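Local coordinates for protein processed glycerol phosphate lipoteichoic acid synthase 2 (PDB 2W8D) that belongs to the lipoteichoic acid synthases, its C-terminal domain having a sulfatase-like fold of the alkaline phosphatase clan with a bound magnesium ion, at residues Asp310-Pro315 with Glu339-Ile344. Numbering follows the deposited sequence.
Sequences DVDVAP and EHREVI
Asp312 sets its carboxylate against the NH1 and NH2 end of the Arg341 guanidinium, the two side chains arriving from opposite directions in an end-on salt bridge. Arg341 NH1 reaches Asp312 OD2 at 3.0 Å along a nearly straight N-H...O line of 169°, while Arg341 NH2 lies 2.8 Å from Asp312 OD1, on its syn lone pair, with a more bent angle. The fork is not flat: carboxylate and guanidinium planes stand 51° apart, and OD1 sits tilted from the guanidinium plane whereas OD2 stays close to it. The Arg341 side chain does not set out straight at Asp312; with CG between the backbone N and the carbonyl carbon (chi1 68°) and a bend at chi2, it turns its nitrogens onto the aspartate. Val311 lies at the same guanidinium edge, its CG2 3.7 Å from Arg341 NH2.

The His340 side chain crosses that of Asp312 at about a right angle and turns its ring edge to the carboxylate, with His340 CE1 3.3 Å from Asp312 OD2, near the ring plane. Both ring nitrogens have other partners: His340 NE2 is hydrogen-bonded to Tyr307 O and His340 ND1 to Ser333 OG.

The contact ties the residues leading into helix 313-320 to the loop that runs into strand 344-345, an edge strand of the five-stranded antiparallel sheet. Asp312 OD2 also accepts from Gly309 N and Asp312 OD1 from Ser333 N, and Glu388 of helix 380-397 makes a second salt bridge to Arg341 NH2. With each carboxylate oxygen gripped by arginine and a backbone N-H, the buried aspartate is probably stabilised as the anion, and the arginine, paired with two acids, would be expected to keep its positive charge.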
# COMPACT_ATOMS: atom_id res chain seq x y z
N ASP A 310 -1.75 -6.18 0.97
CA ASP A 310 -0.66 -5.42 0.36
C ASP A 310 0.17 -6.16 -0.70
O ASP A 310 0.51 -5.53 -1.68
CB ASP A 310 0.34 -4.96 1.43
CG ASP A 310 -0.17 -3.83 2.24
OD1 ASP A 310 -0.97 -3.00 1.71
OD2 ASP A 310 0.22 -3.79 3.43
N VAL A 311 0.52 -7.45 -0.48
CA VAL A 311 1.44 -8.18 -1.38
C VAL A 311 0.78 -8.48 -2.74
O VAL A 311 1.45 -8.86 -3.72
CB VAL A 311 1.99 -9.51 -0.75
CG1 VAL A 311 2.96 -9.23 0.45
CG2 VAL A 311 0.87 -10.43 -0.34
N ASP A 312 -0.55 -8.31 -2.80
CA ASP A 312 -1.28 -8.52 -4.04
C ASP A 312 -1.23 -7.34 -5.01
O ASP A 312 -1.53 -7.51 -6.18
CB ASP A 312 -2.75 -8.87 -3.76
CG ASP A 312 -2.92 -10.07 -2.83
OD1 ASP A 312 -2.04 -10.94 -2.78
OD2 ASP A 312 -3.97 -10.16 -2.19
N VAL A 313 -0.85 -6.15 -4.55
CA VAL A 313 -0.88 -4.96 -5.42
C VAL A 313 0.06 -5.03 -6.63
O VAL A 313 -0.35 -4.76 -7.76
CB VAL A 313 -0.68 -3.63 -4.64
CG1 VAL A 313 -0.89 -2.40 -5.56
CG2 VAL A 313 -1.65 -3.54 -3.51
N ALA A 314 1.30 -5.42 -6.39
CA ALA A 314 2.35 -5.38 -7.42
C ALA A 314 2.02 -6.22 -8.66
O ALA A 314 2.18 -5.72 -9.77
CB ALA A 314 3.75 -5.75 -6.84
N PRO A 315 1.57 -7.49 -8.46
CA PRO A 315 1.12 -8.30 -9.62
C PRO A 315 -0.17 -7.83 -10.27
O PRO A 315 -0.39 -8.10 -11.45
CB PRO A 315 0.89 -9.69 -9.02
CG PRO A 315 0.97 -9.51 -7.48
CD PRO A 315 1.84 -8.33 -7.27
N GLU A 339 -8.36 -16.95 -10.39
CA GLU A 339 -7.86 -17.90 -9.40
C GLU A 339 -7.37 -17.22 -8.11
O GLU A 339 -6.85 -17.90 -7.22
CB GLU A 339 -6.69 -18.72 -9.98
CG GLU A 339 -6.75 -19.03 -11.53
CD GLU A 339 -5.46 -19.69 -12.09
OE1 GLU A 339 -5.45 -20.13 -13.27
OE2 GLU A 339 -4.45 -19.80 -11.35
N HIS A 340 -7.53 -15.90 -8.01
CA HIS A 340 -6.98 -15.10 -6.89
C HIS A 340 -7.32 -15.67 -5.51
O HIS A 340 -8.50 -15.82 -5.20
CB HIS A 340 -7.45 -13.63 -6.99
CG HIS A 340 -7.16 -12.81 -5.77
ND1 HIS A 340 -5.88 -12.50 -5.35
CD2 HIS A 340 -7.99 -12.22 -4.87
CE1 HIS A 340 -5.94 -11.76 -4.26
NE2 HIS A 340 -7.21 -11.57 -3.96
N ARG A 341 -6.30 -15.97 -4.69
CA ARG A 341 -6.53 -16.52 -3.33
C ARG A 341 -7.04 -15.45 -2.37
O ARG A 341 -6.63 -14.31 -2.46
CB ARG A 341 -5.31 -17.26 -2.77
CG ARG A 341 -4.06 -16.40 -2.43
CD ARG A 341 -4.10 -15.83 -1.00
NE ARG A 341 -2.95 -14.96 -0.74
CZ ARG A 341 -2.88 -13.67 -1.08
NH1 ARG A 341 -3.90 -13.07 -1.71
NH2 ARG A 341 -1.78 -12.98 -0.83
N GLU A 342 -7.95 -15.80 -1.46
CA GLU A 342 -8.57 -14.80 -0.60
C GLU A 342 -8.33 -15.02 0.88
O GLU A 342 -8.95 -14.38 1.71
CB GLU A 342 -10.06 -14.75 -0.87
CG GLU A 342 -10.36 -14.12 -2.23
CD GLU A 342 -11.83 -13.86 -2.45
OE1 GLU A 342 -12.46 -14.64 -3.20
OE2 GLU A 342 -12.35 -12.88 -1.88
N VAL A 343 -7.40 -15.91 1.22
CA VAL A 343 -7.02 -16.14 2.59
C VAL A 343 -5.82 -15.20 2.83
O VAL A 343 -4.74 -15.44 2.30
CB VAL A 343 -6.63 -17.63 2.81
CG1 VAL A 343 -6.34 -17.89 4.25
CG2 VAL A 343 -7.77 -18.60 2.33
N ILE A 344 -6.02 -14.14 3.62
CA ILE A 344 -5.07 -13.03 3.66
C ILE A 344 -4.24 -13.10 4.92
O ILE A 344 -4.75 -12.88 6.00
CB ILE A 344 -5.76 -11.64 3.55
CG1 ILE A 344 -6.84 -11.59 2.43
CG2 ILE A 344 -4.75 -10.55 3.29
CD1 ILE A 344 -6.36 -12.02 1.08